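Local coordinates for extracellular solute-binding protein, family 7 (Colwellia psychrerythraea, PDB 4PET), which binds pyruvate together with a calcium ion, probably as the periplasmic solute-binding component of a TRAP transporter, at residues Pro39-Phe44 against Leu210-Pro215. Residues are numbered along the deposited sequence; the frame is centred on the assembly and turned at random.
Sequences PNFPIF and LEWVGP. With CA (calcium ion), chain E; PYR (pyruvic acid), chain D.
Phe41 and Phe44, carried on the loop that leads into helix 44-58, reach across the ligand cleft to Trp212 and Val213 on the loop after strand 209-210, and the residue before that pair, Glu211, binds the calcium ion. Glu211 turns its carboxylate to calcium and grips it with both oxygens, OE1 at 2.5 Å and OE2 at 2.4 Å, a chelation suited to a hard divalent cation. Trp212 works with both its parts. Its backbone O is another calcium ligand, while CG anti to the backbone N (chi1 174°) places the indole so that its far rim reaches the two phenylalanines. CZ2 meets both: it lies 3.7 Å from Phe41 CZ and 3.8 Å from Phe44 CE2, and NE1 sits at the Phe41 edge, in the ring plane. The Phe44 ring and the six-membered indole ring meet obliquely, their planes at 42°, and pyruvate CB lies over one indole face and close to the plane of the Phe44 ring, 3.6 Å from Phe44 CE2. A broad, flat residue suits this position because its rim can meet two phenylalanine rings while a face lies over the pyruvate methyl; an alanine here would probably leave Phe41 and Phe44 without the indole rim they share and open a gap beside that methyl. Val213 adds a compact branch, CG2, which packs 3.8 Å from Phe44 CZ and lies above the same ring system as pyruvate. Pyruvate O and O3 also bind calcium, Gln153 and Glu236 supply the remaining ligands, and Arg174, Tyr97 and Gln153 hydrogen-bond to pyruvate. No hydrogen bond joins the two loops. Their contact is mainly one of carbon surfaces, consistent with a pocket that holds pyruvate's oxygens through calcium and polar groups and receives its methyl among hydrocarbon surfaces.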
loop_
_atom_site.group_PDB
_atom_site.type_symbol
_atom_site.label_atom_id
_atom_site.label_comp_id
_atom_site.label_asym_id
_atom_site.label_seq_id
_atom_site.Cartn_x
_atom_site.Cartn_y
_atom_site.Cartn_z
ATOM N N PRO A 39 -26.338 1.872 4.249
ATOM C CA PRO A 39 -26.015 3.224 4.703
ATOM C C PRO A 39 -25.015 3.204 5.870
ATOM O O PRO A 39 -25.027 2.251 6.642
ATOM C CB PRO A 39 -27.382 3.761 5.158
ATOM C CG PRO A 39 -28.166 2.552 5.505
ATOM C CD PRO A 39 -27.745 1.528 4.498
ATOM N N ASN A 40 -24.179 4.236 5.995
ATOM C CA ASN A 40 -23.168 4.303 7.062
ATOM C C ASN A 40 -22.351 3.034 7.226
ATOM O O ASN A 40 -22.129 2.574 8.352
ATOM C CB ASN A 40 -23.836 4.588 8.408
ATOM C CG ASN A 40 -24.742 5.787 8.359
ATOM O OD1 ASN A 40 -25.919 5.697 8.700
ATOM N ND2 ASN A 40 -24.202 6.920 7.938
ATOM N N PHE A 41 -21.935 2.442 6.115
ATOM C CA PHE A 41 -21.200 1.191 6.169
ATOM C C PHE A 41 -19.762 1.590 6.377
ATOM O O PHE A 41 -19.231 2.403 5.612
ATOM C CB PHE A 41 -21.337 0.421 4.861
ATOM C CG PHE A 41 -20.930 -1.015 4.960
ATOM C CD1 PHE A 41 -19.619 -1.391 4.746
ATOM C CD2 PHE A 41 -21.865 -1.992 5.273
ATOM C CE1 PHE A 41 -19.245 -2.721 4.831
ATOM C CE2 PHE A 41 -21.498 -3.320 5.375
ATOM C CZ PHE A 41 -20.183 -3.684 5.163
ATOM N N PRO A 42 -19.126 1.076 7.442
ATOM C CA PRO A 42 -17.762 1.593 7.673
ATOM C C PRO A 42 -16.761 1.116 6.642
ATOM O O PRO A 42 -16.951 0.042 6.053
ATOM C CB PRO A 42 -17.398 1.087 9.085
ATOM C CG PRO A 42 -18.464 0.082 9.476
ATOM C CD PRO A 42 -19.653 0.275 8.564
ATOM N N ILE A 43 -15.723 1.936 6.424
ATOM C CA ILE A 43 -14.584 1.631 5.554
ATOM C C ILE A 43 -15.013 1.723 4.106
ATOM O O ILE A 43 -14.518 2.594 3.369
ATOM C CB ILE A 43 -13.929 0.266 5.847
ATOM C CG1 ILE A 43 -13.585 0.160 7.348
ATOM C CG2 ILE A 43 -12.655 0.078 5.000
ATOM C CD1 ILE A 43 -12.891 -1.132 7.699
ATOM N N PHE A 44 -15.953 0.877 3.694
ATOM C CA PHE A 44 -16.379 0.927 2.272
ATOM C C PHE A 44 -17.174 2.207 2.002
ATOM O O PHE A 44 -16.940 2.924 1.033
ATOM C CB PHE A 44 -17.240 -0.270 1.882
ATOM C CG PHE A 44 -16.527 -1.586 1.889
ATOM C CD1 PHE A 44 -15.277 -1.729 2.404
ATOM C CD2 PHE A 44 -17.144 -2.700 1.385
ATOM C CE1 PHE A 44 -14.641 -2.950 2.414
ATOM C CE2 PHE A 44 -16.505 -3.926 1.380
ATOM C CZ PHE A 44 -15.255 -4.053 1.893
ATOM N N LEU A 210 -20.110 -18.522 5.311
ATOM C CA LEU A 210 -19.949 -17.359 4.464
ATOM C C LEU A 210 -18.583 -16.788 4.703
ATOM O O LEU A 210 -17.949 -17.059 5.735
ATOM C CB LEU A 210 -21.018 -16.294 4.757
ATOM C CG LEU A 210 -21.069 -15.654 6.157
ATOM C CD1 LEU A 210 -20.044 -14.529 6.329
ATOM C CD2 LEU A 210 -22.464 -15.128 6.377
ATOM N N GLU A 211 -18.137 -15.978 3.763
ATOM C CA GLU A 211 -17.003 -15.120 4.029
ATOM C C GLU A 211 -17.441 -13.711 3.688
ATOM O O GLU A 211 -18.357 -13.497 2.867
ATOM C CB GLU A 211 -15.756 -15.602 3.277
ATOM C CG GLU A 211 -15.767 -15.463 1.777
ATOM C CD GLU A 211 -15.454 -14.029 1.352
ATOM O OE1 GLU A 211 -16.246 -13.441 0.600
ATOM O OE2 GLU A 211 -14.426 -13.474 1.801
ATOM N N TRP A 212 -16.840 -12.739 4.354
ATOM C CA TRP A 212 -17.093 -11.354 4.008
ATOM C C TRP A 212 -15.749 -10.655 3.769
ATOM O O TRP A 212 -15.303 -10.626 2.621
ATOM C CB TRP A 212 -17.995 -10.660 5.030
ATOM C CG TRP A 212 -18.149 -9.216 4.781
ATOM C CD1 TRP A 212 -17.752 -8.198 5.601
ATOM C CD2 TRP A 212 -18.689 -8.605 3.616
ATOM N NE1 TRP A 212 -18.012 -6.991 5.016
ATOM C CE2 TRP A 212 -18.588 -7.209 3.789
ATOM C CE3 TRP A 212 -19.259 -9.100 2.433
ATOM C CZ2 TRP A 212 -19.053 -6.302 2.847
ATOM C CZ3 TRP A 212 -19.706 -8.201 1.493
ATOM C CH2 TRP A 212 -19.596 -6.813 1.695
ATOM N N VAL A 213 -15.093 -10.156 4.822
ATOM C CA VAL A 213 -13.789 -9.510 4.661
ATOM C C VAL A 213 -12.733 -9.992 5.647
ATOM O O VAL A 213 -11.681 -10.522 5.266
ATOM C CB VAL A 213 -13.915 -7.975 4.757
ATOM C CG1 VAL A 213 -12.519 -7.335 4.757
ATOM C CG2 VAL A 213 -14.771 -7.443 3.583
ATOM N N GLY A 214 -13.022 -9.809 6.925
ATOM C CA GLY A 214 -12.029 -10.024 7.954
ATOM C C GLY A 214 -12.377 -9.220 9.186
ATOM O O GLY A 214 -13.485 -8.692 9.315
ATOM N N PRO A 215 -11.417 -9.117 10.108
ATOM C CA PRO A 215 -11.647 -8.450 11.392
ATOM C C PRO A 215 -12.039 -6.993 11.239
ATOM O O PRO A 215 -12.678 -6.424 12.133
ATOM C CB PRO A 215 -10.290 -8.560 12.093
ATOM C CG PRO A 215 -9.606 -9.665 11.472
ATOM C CD PRO A 215 -10.104 -9.771 10.044
HETATM CA CA CA E . -14.784 -11.478 0.476
HETATM C C PYR D . -16.973 -9.407 -0.811
HETATM O O PYR D . -16.890 -10.659 -0.450
HETATM O OXT PYR D . -18.073 -9.048 -1.408
HETATM C CA PYR D . -15.957 -8.484 -0.483
HETATM O O3 PYR D . -14.782 -8.887 -0.071
HETATM C CB PYR D . -16.203 -7.007 -0.538
#